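Local coordinates for protein-glutamine gamma-glutamyltransferase 2 (Pagrus major, PDB 1G0D) that probably cross-links proteins in a calcium-dependent way, joining peptide-bound glutamine to lysine or to small primary amines with release of ammonia, at residues T218-V223 against L354-Q359; G379-K384 against K454-R459; L558-A563 against V577-L582; V613-G618 against D668-V673; E623-L628 against P653-V658. All blocks are in the same frame, centred on the assembly; numbering follows the deposited sequence.

Contact 1: residues T218-V223 against L354-Q359; sequences TITAMV and LDPTPQ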
# COMPACT_ATOMS: atom_id res chain seq x y z
N THR A 218 13.99 -5.56 1.43
CA THR A 218 13.80 -6.35 2.64
C THR A 218 12.41 -6.14 3.24
O THR A 218 11.75 -7.08 3.60
CB THR A 218 14.82 -6.00 3.67
OG1 THR A 218 16.12 -6.26 3.13
CG2 THR A 218 14.62 -6.80 4.92
N ILE A 219 11.97 -4.89 3.36
CA ILE A 219 10.64 -4.60 3.90
C ILE A 219 9.59 -5.20 2.99
O ILE A 219 8.66 -5.84 3.45
CB ILE A 219 10.40 -3.09 4.00
CG1 ILE A 219 11.26 -2.50 5.10
CG2 ILE A 219 8.96 -2.81 4.30
CD1 ILE A 219 11.09 -3.22 6.43
N THR A 220 9.73 -5.01 1.69
CA THR A 220 8.74 -5.55 0.78
C THR A 220 8.62 -7.07 0.92
O THR A 220 7.53 -7.65 0.79
CB THR A 220 9.11 -5.20 -0.63
OG1 THR A 220 9.02 -3.79 -0.77
CG2 THR A 220 8.16 -5.80 -1.61
N ALA A 221 9.74 -7.72 1.21
CA ALA A 221 9.77 -9.17 1.35
C ALA A 221 9.14 -9.68 2.64
O ALA A 221 8.50 -10.74 2.66
CB ALA A 221 11.20 -9.66 1.22
N MET A 222 9.29 -8.92 3.72
CA MET A 222 8.75 -9.32 5.03
C MET A 222 7.26 -9.10 5.24
O MET A 222 6.65 -9.75 6.11
CB MET A 222 9.52 -8.62 6.13
CG MET A 222 10.96 -9.09 6.23
SD MET A 222 11.08 -10.58 7.23
CE MET A 222 9.85 -10.16 8.59
N VAL A 223 6.67 -8.19 4.47
CA VAL A 223 5.24 -7.90 4.63
C VAL A 223 4.34 -9.10 4.43
O VAL A 223 3.38 -9.27 5.18
CB VAL A 223 4.80 -6.77 3.70
CG1 VAL A 223 3.29 -6.51 3.84
CG2 VAL A 223 5.58 -5.54 4.05
N LEU A 354 7.70 -1.43 -5.68
CA LEU A 354 7.91 -2.48 -4.67
C LEU A 354 6.52 -3.18 -4.50
O LEU A 354 5.56 -2.57 -4.01
CB LEU A 354 8.33 -1.85 -3.34
CG LEU A 354 9.77 -1.84 -2.85
CD1 LEU A 354 10.65 -2.46 -3.85
CD2 LEU A 354 10.22 -0.46 -2.58
N ASP A 355 6.40 -4.42 -4.93
CA ASP A 355 5.14 -5.12 -4.80
C ASP A 355 5.27 -6.20 -3.74
O ASP A 355 5.96 -7.19 -3.94
CB ASP A 355 4.76 -5.71 -6.15
CG ASP A 355 3.30 -6.08 -6.24
OD1 ASP A 355 2.61 -6.06 -5.20
OD2 ASP A 355 2.83 -6.40 -7.35
N PRO A 356 4.63 -6.00 -2.57
CA PRO A 356 4.72 -7.00 -1.49
C PRO A 356 3.98 -8.32 -1.78
O PRO A 356 4.28 -9.37 -1.18
CB PRO A 356 4.15 -6.27 -0.26
CG PRO A 356 3.87 -4.82 -0.71
CD PRO A 356 3.77 -4.85 -2.19
N THR A 357 3.00 -8.25 -2.70
CA THR A 357 2.20 -9.38 -3.11
C THR A 357 3.07 -10.36 -3.89
O THR A 357 3.63 -10.02 -4.95
CB THR A 357 1.05 -8.94 -3.99
OG1 THR A 357 0.26 -7.96 -3.30
CG2 THR A 357 0.18 -10.13 -4.32
N PRO A 358 3.21 -11.59 -3.37
CA PRO A 358 4.05 -12.56 -4.07
C PRO A 358 3.61 -12.78 -5.50
O PRO A 358 2.44 -12.59 -5.84
CB PRO A 358 3.96 -13.84 -3.20
CG PRO A 358 3.54 -13.33 -1.82
CD PRO A 358 2.61 -12.16 -2.14
N GLN A 359 4.57 -13.14 -6.34
CA GLN A 359 4.29 -13.36 -7.73
C GLN A 359 3.66 -14.68 -7.89
O GLN A 359 4.06 -15.68 -7.28
CB GLN A 359 5.54 -13.31 -8.59
CG GLN A 359 5.16 -13.32 -10.08
CD GLN A 359 4.06 -12.29 -10.53
OE1 GLN A 359 4.23 -11.06 -10.38
NE2 GLN A 359 2.96 -12.80 -11.11
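The active-site strand 350-355 of the transglutaminase core, which carries the catalytic Asp-355, is backed by helix 212-223, where the side chain of Thr-220 rests on Leu-354, Asp-355 and Pro-356. The backbones come closest at Thr-220 and Pro-356, whose CA atoms are 4.8 Å apart, and no hydrogen bond crosses, so van der Waals contact alone makes this join. The threonine methyl leads: CG2 of Thr-220 lies 3.5 Å from Asp-355 O and 3.6 Å from Pro-356 CA. The rotation that sends CG2 there (chi1 -65°) holds OG1 beside its own backbone N, where it is hydrogen-bonded to Gly-216 O one turn back. Thr-220 OG1 also borders Leu-354, 3.3 Å from its CB; a still closer approach to CG is doubtful, and the leucine's unstaggered chi1 (-103°) suggests that its side chain is imprecisely placed. Farther along the helix, Val-223 and Pro-356 run alongside each other in the same direction, CB to CB 4.0 Å. Losing the hydroxyl and methyl to an alanine here is likely to open a gap beside Asp-355 O and Pro-356 and to leave Gly-216 O without its hydroxyl partner. CB of Asp-355 points away from the helix, and its carboxylate is hydrogen-bonded through OD2 to His-332 NE2 in the active site. Strand 329-339 flanks the same strand and meets Leu-354 through Val-335, helix 272-286 lays Phe-275 on Pro-356 and Leu-283 on Ile-219, and helix 184-193 packs Val-191 against Ile-219 and Met-222.

Contact 2: residues G379-K384 against K454-R459; sequences GNLGVK and KKAGRR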
# COMPACT_ATOMS: atom_id res chain seq x y z
N GLY A 379 10.53 0.04 -21.36
CA GLY A 379 10.65 -1.37 -21.70
C GLY A 379 11.99 -2.01 -21.45
O GLY A 379 12.38 -2.89 -22.20
N ASN A 380 12.74 -1.61 -20.43
CA ASN A 380 14.01 -2.28 -20.20
C ASN A 380 13.78 -3.32 -19.13
O ASN A 380 13.72 -3.00 -17.95
CB ASN A 380 15.07 -1.31 -19.74
CG ASN A 380 16.31 -2.01 -19.23
OD1 ASN A 380 16.47 -3.22 -19.43
ND2 ASN A 380 17.19 -1.26 -18.56
N LEU A 381 13.63 -4.56 -19.53
CA LEU A 381 13.37 -5.63 -18.59
C LEU A 381 14.66 -6.19 -18.04
O LEU A 381 14.64 -7.08 -17.22
CB LEU A 381 12.60 -6.75 -19.29
CG LEU A 381 11.09 -6.68 -19.49
CD1 LEU A 381 10.64 -5.27 -19.71
CD2 LEU A 381 10.69 -7.54 -20.68
N GLY A 382 15.80 -5.65 -18.45
CA GLY A 382 17.07 -6.20 -17.98
C GLY A 382 17.69 -5.74 -16.66
O GLY A 382 18.77 -6.21 -16.30
N VAL A 383 17.02 -4.85 -15.93
CA VAL A 383 17.55 -4.34 -14.68
C VAL A 383 16.88 -4.95 -13.47
O VAL A 383 15.72 -5.33 -13.54
CB VAL A 383 17.37 -2.80 -14.58
CG1 VAL A 383 18.25 -2.14 -15.58
CG2 VAL A 383 15.93 -2.39 -14.86
N LYS A 384 17.62 -5.07 -12.37
CA LYS A 384 17.03 -5.61 -11.16
C LYS A 384 16.23 -4.48 -10.52
O LYS A 384 16.63 -3.32 -10.65
CB LYS A 384 18.10 -6.12 -10.20
CG LYS A 384 19.33 -5.32 -10.22
CD LYS A 384 20.35 -5.98 -9.30
CE LYS A 384 21.79 -5.44 -9.51
NZ LYS A 384 21.93 -4.01 -9.13
N LYS A 454 7.82 -3.64 -28.92
CA LYS A 454 8.66 -4.37 -29.84
C LYS A 454 9.93 -4.75 -29.11
O LYS A 454 10.33 -5.91 -29.06
CB LYS A 454 8.97 -3.51 -31.07
CG LYS A 454 7.84 -3.45 -32.14
CD LYS A 454 8.37 -2.97 -33.53
CE LYS A 454 8.19 -1.43 -33.81
NZ LYS A 454 9.31 -0.48 -33.37
N LYS A 455 10.57 -3.77 -28.51
CA LYS A 455 11.79 -4.02 -27.75
C LYS A 455 11.63 -5.05 -26.61
O LYS A 455 12.43 -5.95 -26.44
CB LYS A 455 12.24 -2.66 -27.20
CG LYS A 455 13.32 -2.68 -26.13
CD LYS A 455 13.59 -1.25 -25.68
CE LYS A 455 14.77 -1.13 -24.72
NZ LYS A 455 14.54 0.09 -23.88
N ALA A 456 10.56 -4.92 -25.83
CA ALA A 456 10.36 -5.78 -24.68
C ALA A 456 9.73 -7.14 -24.93
O ALA A 456 9.71 -8.01 -24.03
CB ALA A 456 9.57 -5.03 -23.65
N GLY A 457 9.21 -7.33 -26.13
CA GLY A 457 8.57 -8.59 -26.46
C GLY A 457 7.06 -8.65 -26.23
O GLY A 457 6.51 -9.74 -26.08
N ARG A 458 6.39 -7.49 -26.19
CA ARG A 458 4.93 -7.47 -26.02
C ARG A 458 4.41 -7.63 -27.42
O ARG A 458 4.78 -6.82 -28.28
CB ARG A 458 4.48 -6.12 -25.49
CG ARG A 458 3.49 -6.18 -24.38
CD ARG A 458 2.38 -7.14 -24.68
NE ARG A 458 1.66 -6.79 -25.89
CZ ARG A 458 0.55 -6.05 -25.91
NH1 ARG A 458 -0.03 -5.79 -27.07
NH2 ARG A 458 0.03 -5.57 -24.80
N ARG A 459 3.59 -8.65 -27.69
CA ARG A 459 3.09 -8.82 -29.06
C ARG A 459 2.36 -7.55 -29.44
O ARG A 459 1.68 -6.95 -28.62
CB ARG A 459 2.18 -10.07 -29.22
CG ARG A 459 1.04 -10.23 -28.22
CD ARG A 459 0.17 -11.43 -28.57
NE ARG A 459 -0.80 -11.75 -27.52
CZ ARG A 459 -1.35 -12.95 -27.35
NH1 ARG A 459 -1.02 -13.96 -28.15
NH2 ARG A 459 -2.24 -13.15 -26.38
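Apolar contact is made by Leu-381 and Ala-456, the last helical residue of 447-456. Leu-381 CD2 lies 4.0 Å from Ala-456 CB and, closer still, 3.5 Å from Ala-456 O, so one methyl branch touches both the side chain and the carbonyl at the helix end. Carbonyl contact comes next. Gly-379 O is 3.8 Å from Ala-456 CB, and the aliphatic chain of Lys-455 runs past the same oxygen, with Lys-455 CE 3.9 Å from Gly-379 O. With its CG anti to the backbone N (chi1 167°) and extended from there on, the lysine carries NZ beyond Gly-379 to a hydrogen bond with Glu-378 O. No hydrogen bond joins the two segments. Within 379-384, Asn-380 OD1 accepts from Gly-382 N at 2.7 Å, an Asx turn in which the donor sits above the amide carbonyl plane. Backbone shape sets the approach: Gly-379 has positive phi and closes helix 373-378 in a Schellman motif, and a CB there would lie 3.6 Å from Ala-456 CB. The contact thus joins the C-terminal ends of helices 373-378 and 447-456 at the surface, with Phe-391 of helix 387-395 against both Leu-381 and Ala-456, and strand 397-403 beyond, where Asp-397, like nearby Asn-395 a probable calcium ligand by similarity, forms a salt bridge with Arg-459.

Contact 3: residues L558-A563 against V577-L582; sequences LIRVKA and VANIPL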
# COMPACT_ATOMS: atom_id res chain seq x y z
N LEU A 558 -19.33 -8.15 -5.73
CA LEU A 558 -19.05 -7.99 -7.16
C LEU A 558 -19.76 -8.96 -8.13
O LEU A 558 -19.82 -10.17 -7.91
CB LEU A 558 -17.55 -8.12 -7.38
CG LEU A 558 -16.61 -7.01 -6.98
CD1 LEU A 558 -15.23 -7.65 -6.85
CD2 LEU A 558 -16.61 -5.86 -8.04
N ILE A 559 -20.25 -8.42 -9.24
CA ILE A 559 -20.91 -9.24 -10.23
C ILE A 559 -20.30 -8.96 -11.59
O ILE A 559 -20.41 -7.86 -12.12
CB ILE A 559 -22.43 -8.94 -10.25
CG1 ILE A 559 -23.09 -9.59 -9.01
CG2 ILE A 559 -23.07 -9.47 -11.54
CD1 ILE A 559 -24.46 -9.08 -8.71
N ARG A 560 -19.65 -9.96 -12.16
CA ARG A 560 -19.05 -9.78 -13.47
C ARG A 560 -20.07 -10.13 -14.55
O ARG A 560 -20.50 -11.26 -14.64
CB ARG A 560 -17.84 -10.69 -13.60
CG ARG A 560 -16.93 -10.39 -14.78
CD ARG A 560 -15.64 -11.15 -14.60
NE ARG A 560 -14.76 -10.51 -13.64
CZ ARG A 560 -13.54 -10.94 -13.34
NH1 ARG A 560 -12.79 -10.28 -12.45
NH2 ARG A 560 -13.06 -12.04 -13.91
N VAL A 561 -20.47 -9.15 -15.36
CA VAL A 561 -21.41 -9.40 -16.45
C VAL A 561 -20.62 -9.48 -17.74
O VAL A 561 -19.71 -8.69 -17.95
CB VAL A 561 -22.42 -8.26 -16.56
CG1 VAL A 561 -23.38 -8.51 -17.73
CG2 VAL A 561 -23.18 -8.12 -15.26
N LYS A 562 -20.95 -10.46 -18.59
CA LYS A 562 -20.27 -10.64 -19.88
C LYS A 562 -21.27 -10.74 -21.02
O LYS A 562 -22.37 -11.22 -20.85
CB LYS A 562 -19.42 -11.91 -19.88
CG LYS A 562 -18.44 -11.96 -18.74
CD LYS A 562 -17.57 -13.21 -18.85
CE LYS A 562 -16.50 -13.27 -17.78
NZ LYS A 562 -15.49 -14.29 -18.14
N ALA A 563 -20.90 -10.28 -22.19
CA ALA A 563 -21.84 -10.37 -23.28
C ALA A 563 -21.05 -10.79 -24.48
O ALA A 563 -19.93 -10.31 -24.69
CB ALA A 563 -22.53 -9.03 -23.52
N VAL A 577 -16.86 -7.14 -21.16
CA VAL A 577 -17.13 -7.54 -19.80
C VAL A 577 -17.28 -6.32 -18.91
O VAL A 577 -16.74 -5.28 -19.20
CB VAL A 577 -16.00 -8.43 -19.28
CG1 VAL A 577 -16.25 -8.79 -17.82
CG2 VAL A 577 -15.96 -9.67 -20.12
N ALA A 578 -18.06 -6.46 -17.85
CA ALA A 578 -18.28 -5.37 -16.92
C ALA A 578 -18.31 -5.95 -15.52
O ALA A 578 -18.87 -7.02 -15.32
CB ALA A 578 -19.59 -4.68 -17.22
N ASN A 579 -17.68 -5.28 -14.57
CA ASN A 579 -17.71 -5.76 -13.20
C ASN A 579 -18.52 -4.77 -12.44
O ASN A 579 -18.19 -3.59 -12.42
CB ASN A 579 -16.33 -5.82 -12.60
CG ASN A 579 -15.59 -7.03 -13.04
OD1 ASN A 579 -15.62 -8.05 -12.37
ND2 ASN A 579 -14.91 -6.93 -14.18
N ILE A 580 -19.58 -5.25 -11.81
CA ILE A 580 -20.43 -4.36 -11.08
C ILE A 580 -20.23 -4.43 -9.58
O ILE A 580 -20.47 -5.45 -8.97
CB ILE A 580 -21.90 -4.64 -11.38
CG1 ILE A 580 -22.10 -4.72 -12.89
CG2 ILE A 580 -22.78 -3.54 -10.81
CD1 ILE A 580 -23.54 -4.91 -13.33
N PRO A 581 -19.68 -3.36 -8.99
CA PRO A 581 -19.49 -3.36 -7.55
C PRO A 581 -20.79 -2.80 -6.87
O PRO A 581 -21.15 -1.63 -7.03
CB PRO A 581 -18.27 -2.47 -7.36
CG PRO A 581 -18.14 -1.68 -8.63
CD PRO A 581 -19.14 -2.14 -9.61
N LEU A 582 -21.51 -3.66 -6.16
CA LEU A 582 -22.74 -3.24 -5.50
C LEU A 582 -22.34 -2.50 -4.21
O LEU A 582 -21.59 -3.05 -3.40
CB LEU A 582 -23.61 -4.47 -5.18
CG LEU A 582 -24.56 -5.11 -6.22
CD1 LEU A 582 -24.07 -4.90 -7.58
CD2 LEU A 582 -24.63 -6.57 -5.99
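Arg-560 and Asn-579 face each other as a non-hydrogen-bonded antiparallel pair and are joined through their side chains: Arg-560 NE donates to Asn-579 OD1 at 2.9 Å with an almost straight N-H...O angle of 176°. The oxygen receives it on a lone pair and lies in the guanidinium plane, while the two flat groups stand nearly perpendicular, 84° apart. Nearer the backbone, Arg-560 CG rests 3.5 Å from Val-577 CG1, and the other valine branch touches Lys-562, Val-577 CG2 to Lys-562 CG being 3.6 Å. On the face of Val-561 and Ile-580, Val-561 CG2 is 3.8 Å from Ile-580 CD1; just past the strand, Leu-582 CD2 lies 3.7 Å from Ile-559 CD1. Backbone bonds set this register: Ile-559 pairs with Ile-580 and Val-561 with Ala-578, each by two N-H...O bonds, in the beta hairpin 558-566/573-581; the axes of 558-563 and 577-581 run at 159°, nearly antiparallel. Ala-578 to Pro-581 probably belong to the GTP site, as in relatives. In the next shell, Asp-326 OD2 forms salt bridges with both Arg-560 NH2 and Lys-562 NZ, while Ser-517 OG and Asn-330 OD1 hold Arg-560 NH1. A leucine in place of Arg-560 would probably leave Asn-579 OD1 without its donor and Asp-326 without one of its cationic partners. Strand 502-513 flanks the hairpin, placing Val-513 against Arg-560 and Asn-579; across the apolar face, Ile-477 meets Val-561 and Ala-578.

Contact 4: residues V613-G618 against D668-V673; sequences VPLKGG and DRLKDV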
# COMPACT_ATOMS: atom_id res chain seq x y z
N VAL A 613 -33.10 -7.68 6.03
CA VAL A 613 -32.73 -8.77 6.91
C VAL A 613 -32.12 -8.14 8.13
O VAL A 613 -31.56 -7.06 8.05
CB VAL A 613 -31.62 -9.65 6.30
CG1 VAL A 613 -31.74 -11.06 6.80
CG2 VAL A 613 -31.67 -9.61 4.79
N PRO A 614 -32.22 -8.79 9.29
CA PRO A 614 -31.58 -8.14 10.43
C PRO A 614 -30.08 -8.49 10.33
O PRO A 614 -29.74 -9.55 9.80
CB PRO A 614 -32.24 -8.82 11.63
CG PRO A 614 -32.44 -10.23 11.14
CD PRO A 614 -32.87 -10.05 9.67
N LEU A 615 -29.18 -7.62 10.80
CA LEU A 615 -27.75 -7.93 10.78
C LEU A 615 -27.38 -8.07 12.22
O LEU A 615 -27.79 -7.29 13.06
CB LEU A 615 -26.92 -6.81 10.17
CG LEU A 615 -27.61 -5.57 9.57
CD1 LEU A 615 -26.59 -4.49 9.40
CD2 LEU A 615 -28.22 -5.91 8.25
N LYS A 616 -26.63 -9.09 12.55
CA LYS A 616 -26.26 -9.19 13.92
C LYS A 616 -24.78 -9.36 13.95
O LYS A 616 -24.16 -9.69 12.94
CB LYS A 616 -26.97 -10.36 14.61
CG LYS A 616 -27.24 -11.57 13.73
CD LYS A 616 -27.79 -12.73 14.58
CE LYS A 616 -28.84 -13.58 13.83
NZ LYS A 616 -30.06 -12.80 13.40
N GLY A 617 -24.21 -9.14 15.13
CA GLY A 617 -22.77 -9.21 15.28
C GLY A 617 -22.17 -7.87 14.89
O GLY A 617 -20.96 -7.79 14.64
N GLY A 618 -23.03 -6.83 14.84
CA GLY A 618 -22.62 -5.49 14.46
C GLY A 618 -21.53 -4.94 15.35
O GLY A 618 -21.74 -4.81 16.55
N ASP A 668 -23.03 -9.96 10.13
CA ASP A 668 -23.18 -11.24 9.42
C ASP A 668 -23.60 -11.06 7.96
O ASP A 668 -22.97 -11.62 7.07
CB ASP A 668 -24.21 -12.15 10.12
CG ASP A 668 -25.58 -11.51 10.24
OD1 ASP A 668 -26.54 -12.24 10.59
OD2 ASP A 668 -25.72 -10.29 10.00
N ARG A 669 -24.63 -10.24 7.74
CA ARG A 669 -25.13 -10.00 6.41
C ARG A 669 -24.64 -8.73 5.73
O ARG A 669 -24.75 -8.61 4.50
CB ARG A 669 -26.65 -10.01 6.45
CG ARG A 669 -27.20 -11.24 7.15
CD ARG A 669 -27.16 -12.46 6.25
NE ARG A 669 -28.45 -12.64 5.59
CZ ARG A 669 -28.76 -12.12 4.41
NH1 ARG A 669 -29.97 -12.32 3.87
NH2 ARG A 669 -27.85 -11.39 3.76
N LEU A 670 -24.12 -7.77 6.50
CA LEU A 670 -23.59 -6.52 5.92
C LEU A 670 -22.12 -6.40 6.26
O LEU A 670 -21.74 -6.23 7.44
CB LEU A 670 -24.28 -5.29 6.47
CG LEU A 670 -24.91 -4.32 5.47
CD1 LEU A 670 -24.68 -2.91 5.94
CD2 LEU A 670 -24.39 -4.51 4.09
N LYS A 671 -21.30 -6.50 5.21
CA LYS A 671 -19.87 -6.43 5.39
C LYS A 671 -19.31 -5.38 4.48
O LYS A 671 -19.94 -5.06 3.46
CB LYS A 671 -19.23 -7.79 5.05
CG LYS A 671 -20.01 -9.03 5.49
CD LYS A 671 -19.34 -10.32 5.04
CE LYS A 671 -19.08 -11.23 6.23
NZ LYS A 671 -18.81 -10.44 7.50
N ASP A 672 -18.13 -4.86 4.86
CA ASP A 672 -17.42 -3.87 4.06
C ASP A 672 -18.16 -2.52 4.13
O ASP A 672 -18.55 -1.93 3.13
CB ASP A 672 -17.34 -4.40 2.60
CG ASP A 672 -16.14 -3.88 1.82
OD1 ASP A 672 -16.30 -3.64 0.60
OD2 ASP A 672 -15.05 -3.74 2.40
N VAL A 673 -18.39 -2.03 5.34
CA VAL A 673 -19.06 -0.75 5.46
C VAL A 673 -18.15 0.30 6.15
O VAL A 673 -17.75 0.13 7.31
CB VAL A 673 -20.39 -0.91 6.26
CG1 VAL A 673 -21.09 0.42 6.35
CG2 VAL A 673 -21.28 -1.93 5.56
O HOH W 1 -29.13 -12.56 9.93
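Asp-668 and Lys-616 tie two loop regions together in the C-terminal immunoglobulin-like domain, where a short, weakly bonded strand at about 615-616 passes the connection between strands 659-666 and 673-682. The aspartate can be followed outward from its backbone, whose N donates to Lys-616 O at 3.0 Å. Its CB lies 3.7 Å from that same Lys-616 O. CG sits between the backbone N and the carbonyl carbon (chi1 58°), a rotation that folds the carboxylate back over the backbone of Lys-616, with Asp-668 CG 3.5 Å from Lys-616 N. At the tip the two oxygens part company. OD2 accepts from Lys-616 N at 3.0 Å and from Arg-669 N, the latter modelled so short that its exact length is doubtful; the two donors reach it from opposite faces of the carboxylate plane, both well out of that plane. OD1 takes a water at 2.7 Å, which also donates to Pro-614 O, and touches the lysine's aliphatic part, Asp-668 OD1 to Lys-616 CG being 3.3 Å. Together, the Lys-616 N bond and the water would probably limit turning of the carboxylate. The ammonium of Lys-616 is near this carboxylate but beyond a salt bridge. Deeper in, Leu-615 CD1 packs 3.8 Å from Leu-670 CB, and Phe-607 of strand 601-608 meets both leucines. Arg-669, whose NH2 is hydrogen-bonded to Tyr-546 OH, crosses Val-613 at about a right angle, and the valine CB lies 3.9 Å above one face of the guanidinium, offset toward its rim.

Contact 5: residues E623-L628 against P653-V658; sequences EGAGLL and PMRTGV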
# COMPACT_ATOMS: atom_id res chain seq x y z
N GLU A 623 -10.63 4.44 14.53
CA GLU A 623 -9.22 4.76 14.69
C GLU A 623 -8.83 6.01 13.91
O GLU A 623 -9.52 6.41 12.97
CB GLU A 623 -8.37 3.60 14.22
CG GLU A 623 -8.10 3.66 12.76
CD GLU A 623 -7.00 2.73 12.36
OE1 GLU A 623 -5.91 2.80 12.96
OE2 GLU A 623 -7.24 1.92 11.44
N GLY A 624 -7.72 6.62 14.32
CA GLY A 624 -7.24 7.80 13.64
C GLY A 624 -5.84 8.14 14.11
O GLY A 624 -5.61 8.17 15.32
N ALA A 625 -4.89 8.35 13.18
CA ALA A 625 -3.52 8.73 13.53
C ALA A 625 -3.71 10.00 14.33
O ALA A 625 -4.40 10.91 13.87
CB ALA A 625 -2.71 9.04 12.27
N GLY A 626 -3.14 10.05 15.53
CA GLY A 626 -3.28 11.26 16.32
C GLY A 626 -4.60 11.49 17.03
O GLY A 626 -4.68 12.40 17.85
N LEU A 627 -5.63 10.69 16.72
CA LEU A 627 -6.95 10.79 17.37
C LEU A 627 -7.12 9.60 18.35
O LEU A 627 -7.24 9.81 19.56
CB LEU A 627 -8.09 10.77 16.33
CG LEU A 627 -8.25 11.99 15.41
CD1 LEU A 627 -9.60 11.94 14.67
CD2 LEU A 627 -8.13 13.26 16.24
N LEU A 628 -7.16 8.36 17.84
CA LEU A 628 -7.23 7.17 18.69
C LEU A 628 -6.78 5.90 18.02
O LEU A 628 -6.79 5.76 16.79
CB LEU A 628 -8.61 6.90 19.25
CG LEU A 628 -9.99 7.01 18.59
CD1 LEU A 628 -10.14 6.14 17.45
CD2 LEU A 628 -11.03 6.59 19.60
N PRO A 653 -8.27 13.39 21.76
CA PRO A 653 -7.18 13.37 20.78
C PRO A 653 -5.78 13.32 21.43
O PRO A 653 -5.59 13.70 22.58
CB PRO A 653 -7.45 14.62 19.95
CG PRO A 653 -8.93 14.78 20.02
CD PRO A 653 -9.30 14.38 21.42
N MET A 654 -4.81 12.78 20.70
CA MET A 654 -3.49 12.66 21.24
C MET A 654 -2.55 13.72 20.71
O MET A 654 -1.68 14.20 21.41
CB MET A 654 -2.96 11.28 20.92
CG MET A 654 -3.63 10.22 21.70
SD MET A 654 -3.16 8.58 21.18
CE MET A 654 -3.84 8.49 19.45
N ARG A 655 -2.69 14.06 19.44
CA ARG A 655 -1.85 15.08 18.84
C ARG A 655 -2.73 16.13 18.15
O ARG A 655 -3.90 15.91 17.80
CB ARG A 655 -0.87 14.46 17.83
CG ARG A 655 0.29 13.63 18.41
CD ARG A 655 1.17 13.07 17.29
NE ARG A 655 0.63 11.84 16.69
CZ ARG A 655 0.77 11.49 15.42
NH1 ARG A 655 1.44 12.26 14.59
NH2 ARG A 655 0.26 10.35 14.97
N THR A 656 -2.15 17.29 17.95
CA THR A 656 -2.89 18.36 17.34
C THR A 656 -2.75 18.25 15.83
O THR A 656 -1.94 17.48 15.35
CB THR A 656 -2.37 19.69 17.89
OG1 THR A 656 -2.93 20.76 17.13
CG2 THR A 656 -0.83 19.75 17.86
N GLY A 657 -3.57 18.98 15.08
CA GLY A 657 -3.48 18.93 13.63
C GLY A 657 -4.77 18.59 12.90
O GLY A 657 -5.82 18.41 13.53
N VAL A 658 -4.70 18.58 11.57
CA VAL A 658 -5.86 18.21 10.77
C VAL A 658 -5.82 16.67 10.70
O VAL A 658 -4.95 16.09 10.05
CB VAL A 658 -5.78 18.80 9.36
CG1 VAL A 658 -6.99 18.37 8.56
CG2 VAL A 658 -5.69 20.31 9.44
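Gly-626 O is gripped by two consecutive backbone donors, Met-654 N at 2.9 Å and Arg-655 N at 3.0 Å. The bonds differ in direction: Arg-655 N lies in the carbonyl plane on a lone pair with an N-H...O angle of 170°, whereas Met-654 N stands above that plane. Gly-626 has positive phi, and a side chain there would jam against the carbonyl of Ala-625 and come within 3.8 Å of Arg-655 CB, so the close approach relies on glycine. Side chains pack around this pair of bonds. The methyl end of Met-654, bent at chi3 (-65°), touches the peptide of Leu-627, Met-654 CE to Leu-627 C being 3.6 Å. Leu-627 CD2 reaches Pro-653 CB at 4.0 Å, the two side chains crossing at a slant, and Val-681 backs both residues. The Arg-655 guanidinium comes obliquely beside Gly-626 N. Gly-626 N and Arg-655 NH2 do not bond each other but share Glu-181 OE2, which accepts from Gly-626 N and forms a salt bridge with Arg-655 NH2, while Glu-158 and Glu-26 form salt bridges with NH1. Salt bridges to three carboxylates would probably limit the movement of the guanidinium. Inside 623-628, Leu-627 and Leu-628 both face Gly-624, whose O accepts from both of their N atoms: a classic beta bulge at the turn between strands 619-624 and 628-634 of the C-terminal immunoglobulin-like domain.

In the fold
Along the chain the contacts run in series from contact 1 to contact 3, and contact 5 then nests inside the loop closed by contact 4. Contacts 1 and 2 lie in the catalytic part, their centres about 22 Å apart: one backs the active-site strand 350-355, the other joins helix ends some way from it. Contact 3 sits in the sheet of strand 573-581, about 30 Å from contact 1 between centres. Contacts 4 and 5 share the C-terminal immunoglobulin-like domain, about 28 Å apart between centres, and strands 615-616 and 619-624 link them. Contacts 2 and 5, about 46 Å apart between centres, lie on opposite sides of the chain's centre. The set spans the catalytic core, the beta domain holding strand 573-581 and the C-terminal domain.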